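Local coordinates for serine--tRNA ligase (Pyrococcus horikoshii, PDB 2DQ0), which catalyses the ATP-dependent attachment of serine to tRNA(Ser), and probably also to tRNA(Sec), working as a homodimer whose tRNA-binding arm is a long coiled coil, at residues A132-F142 / W361-R369. Sequence-based numbering, arbitrary orientation.
With SO4 (sulfate ion), chain D.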
loop_
_atom_site.group_PDB
_atom_site.type_symbol
_atom_site.label_atom_id
_atom_site.label_comp_id
_atom_site.label_asym_id
_atom_site.label_seq_id
_atom_site.Cartn_x
_atom_site.Cartn_y
_atom_site.Cartn_z
ATOM N N ALA A 132 -5.350 28.740 -21.220
ATOM C CA ALA A 132 -4.307 28.834 -20.218
ATOM C C ALA A 132 -4.151 30.205 -19.607
ATOM O O ALA A 132 -4.254 31.229 -20.279
ATOM C CB ALA A 132 -2.976 28.397 -20.819
ATOM N N ARG A 133 -3.895 30.209 -18.309
ATOM C CA ARG A 133 -3.666 31.443 -17.596
ATOM C C ARG A 133 -2.151 31.490 -17.426
ATOM O O ARG A 133 -1.581 30.728 -16.662
ATOM C CB ARG A 133 -4.396 31.408 -16.266
ATOM C CG ARG A 133 -5.908 31.193 -16.453
ATOM C CD ARG A 133 -6.651 30.921 -15.135
ATOM N NE ARG A 133 -6.515 32.003 -14.170
ATOM C CZ ARG A 133 -6.559 31.825 -12.851
ATOM N NH1 ARG A 133 -6.734 30.605 -12.350
ATOM N NH2 ARG A 133 -6.412 32.859 -12.027
ATOM N N VAL A 134 -1.513 32.376 -18.184
ATOM C CA VAL A 134 -0.068 32.548 -18.184
ATOM C C VAL A 134 0.435 33.818 -17.499
ATOM O O VAL A 134 -0.095 34.912 -17.697
ATOM C CB VAL A 134 0.479 32.575 -19.644
ATOM C CG1 VAL A 134 2.015 32.586 -19.641
ATOM C CG2 VAL A 134 -0.077 31.385 -20.444
ATOM N N TRP A 135 1.480 33.660 -16.699
ATOM C CA TRP A 135 2.121 34.788 -16.029
ATOM C C TRP A 135 2.912 35.557 -17.086
ATOM O O TRP A 135 3.525 34.940 -17.967
ATOM C CB TRP A 135 3.103 34.288 -14.995
ATOM C CG TRP A 135 3.880 35.368 -14.323
ATOM C CD1 TRP A 135 3.382 36.519 -13.754
ATOM C CD2 TRP A 135 5.270 35.325 -13.992
ATOM N NE1 TRP A 135 4.383 37.181 -13.075
ATOM C CE2 TRP A 135 5.551 36.472 -13.203
ATOM C CE3 TRP A 135 6.308 34.424 -14.274
ATOM C CZ2 TRP A 135 6.842 36.740 -12.688
ATOM C CZ3 TRP A 135 7.602 34.688 -13.758
ATOM C CH2 TRP A 135 7.848 35.840 -12.973
ATOM N N LYS A 136 2.919 36.887 -16.992
ATOM C CA LYS A 136 3.655 37.698 -17.964
ATOM C C LYS A 136 5.081 37.158 -18.157
ATOM O O LYS A 136 5.584 37.168 -19.275
ATOM C CB LYS A 136 3.698 39.176 -17.530
ATOM C CG LYS A 136 4.442 40.097 -18.511
ATOM C CD LYS A 136 4.431 41.532 -18.012
ATOM C CE LYS A 136 5.278 42.435 -18.887
ATOM N NZ LYS A 136 5.592 43.749 -18.233
ATOM N N GLY A 137 5.687 36.651 -17.077
ATOM C CA GLY A 137 7.044 36.126 -17.121
ATOM C C GLY A 137 7.292 34.744 -17.716
ATOM O O GLY A 137 8.438 34.286 -17.762
ATOM N N HIS A 138 6.241 34.078 -18.186
ATOM C CA HIS A 138 6.363 32.735 -18.775
ATOM C C HIS A 138 5.862 32.733 -20.214
ATOM O O HIS A 138 5.814 31.703 -20.869
ATOM C CB HIS A 138 5.526 31.735 -17.964
ATOM C CG HIS A 138 6.081 31.431 -16.608
ATOM N ND1 HIS A 138 5.281 31.278 -15.497
ATOM C CD2 HIS A 138 7.355 31.231 -16.185
ATOM C CE1 HIS A 138 6.039 30.999 -14.446
ATOM N NE2 HIS A 138 7.301 30.967 -14.837
ATOM N N LEU A 139 5.486 33.913 -20.685
ATOM C CA LEU A 139 4.933 34.114 -22.011
ATOM C C LEU A 139 5.682 33.471 -23.177
ATOM O O LEU A 139 5.062 32.875 -24.073
ATOM C CB LEU A 139 4.779 35.618 -22.241
ATOM C CG LEU A 139 3.968 36.162 -23.422
ATOM C CD1 LEU A 139 4.829 36.186 -24.652
ATOM C CD2 LEU A 139 2.702 35.351 -23.618
ATOM N N GLU A 140 7.004 33.582 -23.197
ATOM C CA GLU A 140 7.720 32.982 -24.308
ATOM C C GLU A 140 7.687 31.472 -24.166
ATOM O O GLU A 140 7.347 30.774 -25.118
ATOM C CB GLU A 140 9.172 33.485 -24.399
ATOM C CG GLU A 140 9.913 32.921 -25.611
ATOM C CD GLU A 140 10.991 33.841 -26.148
ATOM O OE1 GLU A 140 11.678 33.440 -27.115
ATOM O OE2 GLU A 140 11.146 34.961 -25.614
ATOM N N ARG A 141 8.023 30.964 -22.982
ATOM C CA ARG A 141 8.006 29.526 -22.783
ATOM C C ARG A 141 6.630 28.994 -23.164
ATOM O O ARG A 141 6.513 28.043 -23.939
ATOM C CB ARG A 141 8.330 29.157 -21.330
ATOM C CG ARG A 141 8.242 27.646 -21.053
ATOM C CD ARG A 141 9.115 27.201 -19.893
ATOM N NE ARG A 141 8.656 27.722 -18.612
ATOM C CZ ARG A 141 9.431 27.874 -17.544
ATOM N NH1 ARG A 141 10.722 27.547 -17.596
ATOM N NH2 ARG A 141 8.911 28.360 -16.422
ATOM N N PHE A 142 5.582 29.614 -22.640
ATOM C CA PHE A 142 4.253 29.150 -22.960
ATOM C C PHE A 142 4.013 29.086 -24.461
ATOM O O PHE A 142 3.530 28.075 -24.974
ATOM C CB PHE A 142 3.187 30.045 -22.334
ATOM C CG PHE A 142 1.808 29.755 -22.852
ATOM C CD1 PHE A 142 1.318 30.410 -23.984
ATOM C CD2 PHE A 142 1.048 28.737 -22.291
ATOM C CE1 PHE A 142 0.101 30.049 -24.553
ATOM C CE2 PHE A 142 -0.171 28.370 -22.859
ATOM C CZ PHE A 142 -0.644 29.029 -23.996
ATOM N N TRP A 361 -1.246 22.262 -18.438
ATOM C CA TRP A 361 -0.589 23.536 -18.301
ATOM C C TRP A 361 -0.580 23.806 -16.790
ATOM O O TRP A 361 -1.602 23.673 -16.122
ATOM C CB TRP A 361 -1.384 24.630 -19.034
ATOM C CG TRP A 361 -0.772 25.963 -18.781
ATOM C CD1 TRP A 361 -1.311 26.999 -18.070
ATOM C CD2 TRP A 361 0.562 26.355 -19.116
ATOM N NE1 TRP A 361 -0.391 28.014 -17.934
ATOM C CE2 TRP A 361 0.770 27.646 -18.568
ATOM C CE3 TRP A 361 1.603 25.741 -19.824
ATOM C CZ2 TRP A 361 1.988 28.339 -18.708
ATOM C CZ3 TRP A 361 2.810 26.423 -19.967
ATOM C CH2 TRP A 361 2.991 27.713 -19.408
ATOM N N MET A 362 0.570 24.169 -16.245
ATOM C CA MET A 362 0.659 24.436 -14.821
ATOM C C MET A 362 1.011 25.904 -14.631
ATOM O O MET A 362 2.181 26.297 -14.608
ATOM C CB MET A 362 1.719 23.523 -14.184
ATOM C CG MET A 362 1.443 22.019 -14.359
ATOM S SD MET A 362 -0.037 21.410 -13.436
ATOM C CE MET A 362 0.223 19.633 -13.538
ATOM N N PRO A 363 -0.015 26.748 -14.494
ATOM C CA PRO A 363 0.198 28.185 -14.313
ATOM C C PRO A 363 1.393 28.582 -13.437
ATOM O O PRO A 363 2.190 29.427 -13.828
ATOM C CB PRO A 363 -1.139 28.654 -13.751
ATOM C CG PRO A 363 -2.121 27.731 -14.453
ATOM C CD PRO A 363 -1.441 26.392 -14.364
ATOM N N GLY A 364 1.512 27.974 -12.260
ATOM C CA GLY A 364 2.606 28.292 -11.356
ATOM C C GLY A 364 3.984 27.908 -11.866
ATOM O O GLY A 364 4.928 28.678 -11.771
ATOM N N GLN A 365 4.110 26.706 -12.399
ATOM C CA GLN A 365 5.381 26.244 -12.927
ATOM C C GLN A 365 5.723 26.932 -14.245
ATOM O O GLN A 365 6.887 26.989 -14.643
ATOM C CB GLN A 365 5.323 24.748 -13.192
ATOM C CG GLN A 365 5.491 23.861 -11.973
ATOM C CD GLN A 365 5.507 22.400 -12.366
ATOM O OE1 GLN A 365 6.129 22.023 -13.358
ATOM N NE2 GLN A 365 4.822 21.574 -11.599
ATOM N N GLY A 366 4.704 27.439 -14.930
ATOM C CA GLY A 366 4.946 28.057 -16.209
ATOM C C GLY A 366 5.265 26.987 -17.239
ATOM O O GLY A 366 6.042 27.227 -18.150
ATOM N N LYS A 367 4.693 25.795 -17.101
ATOM C CA LYS A 367 4.941 24.733 -18.086
ATOM C C LYS A 367 3.886 23.609 -18.185
ATOM O O LYS A 367 2.994 23.495 -17.353
ATOM C CB LYS A 367 6.334 24.120 -17.857
ATOM C CG LYS A 367 6.639 23.764 -16.445
ATOM C CD LYS A 367 8.077 23.287 -16.285
ATOM C CE LYS A 367 9.101 24.407 -16.424
ATOM N NZ LYS A 367 10.463 23.953 -15.963
ATOM N N PHE A 368 3.970 22.813 -19.244
ATOM C CA PHE A 368 3.058 21.688 -19.401
ATOM C C PHE A 368 3.689 20.484 -18.682
ATOM O O PHE A 368 4.862 20.186 -18.877
ATOM C CB PHE A 368 2.858 21.343 -20.874
ATOM C CG PHE A 368 2.047 22.346 -21.637
ATOM C CD1 PHE A 368 2.661 23.428 -22.268
ATOM C CD2 PHE A 368 0.663 22.187 -21.763
ATOM C CE1 PHE A 368 1.906 24.337 -23.018
ATOM C CE2 PHE A 368 -0.104 23.087 -22.506
ATOM C CZ PHE A 368 0.514 24.164 -23.135
ATOM N N ARG A 369 2.925 19.794 -17.846
ATOM C CA ARG A 369 3.487 18.645 -17.138
ATOM C C ARG A 369 2.615 17.411 -17.318
ATOM O O ARG A 369 1.377 17.506 -17.257
ATOM C CB ARG A 369 3.627 18.945 -15.637
ATOM C CG ARG A 369 4.372 20.233 -15.273
ATOM C CD ARG A 369 5.747 20.305 -15.905
ATOM N NE ARG A 369 6.591 19.115 -15.707
ATOM C CZ ARG A 369 7.368 18.880 -14.643
ATOM N NH1 ARG A 369 8.095 17.770 -14.586
ATOM N NH2 ARG A 369 7.426 19.733 -13.627
HETATM S S SO4 D . 10.889 18.169 -11.700
HETATM O O1 SO4 D . 10.327 17.408 -10.566
HETATM O O2 SO4 D . 10.293 19.518 -11.701
HETATM O O3 SO4 D . 12.360 18.282 -11.590
HETATM O O4 SO4 D . 10.566 17.461 -12.951
#
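Strand 132-135 and the first turn of the helix that follows it lie against the beta hairpin 361-369, with Val134 nearest Pro363 and His138 nearest Gly366 (CA atoms 5.5 Å apart in the latter pair). Its two strands, 354-362 and 367-376, are antiparallel neighbours in the class II synthetase core sheet, and the turn between them contains a G1 beta bulge, in which Gly366, at positive phi, and Lys367 both face Met362. Trp361 fills the middle of the interface. Its CG stands anti to the backbone N (chi1 175°), which carries the indole across to the strand, where NE1 donates to Arg133 O at 3.2 Å; the oxygen lies in the indole plane, whereas the donor sits well above the carbonyl plane. Ala132 CB rests over the five-membered ring in a CH-pi contact, and the ring of Phe142 comes edge-on to the six-membered ring, a T-shaped pair with centroids 4.9 Å apart and planes at 86°. Val134 CG2 covers a face of Phe142 and also touches Trp361 CZ2. Replacing Trp361 with a leucine would probably leave the carbonyl of Arg133 without this donor and the edge of Phe142 without an aromatic face to meet. Farther along, the N-cap residue His138 is sandwiched: Trp135 CE3 lies over one face of the imidazole, and Gly366 CA packs on the other, 3.5 Å from the ring centroid. Beyond the segments, helix 410-420 packs against Met362 and Pro363; the backbone O of Asn420 accepts from Arg133 NH1 and its ND2 donates to Trp361 O. On the far strand, Arg369 reaches a sulfate, probably from the crystallisation liquor, while its NH2 donates to Gln365 OE1. Arg141 has Lys367 CE over its guanidinium face, and the bend at chi3 (67°) turns NE toward Gly366 O, to which it donates at 2.7 Å.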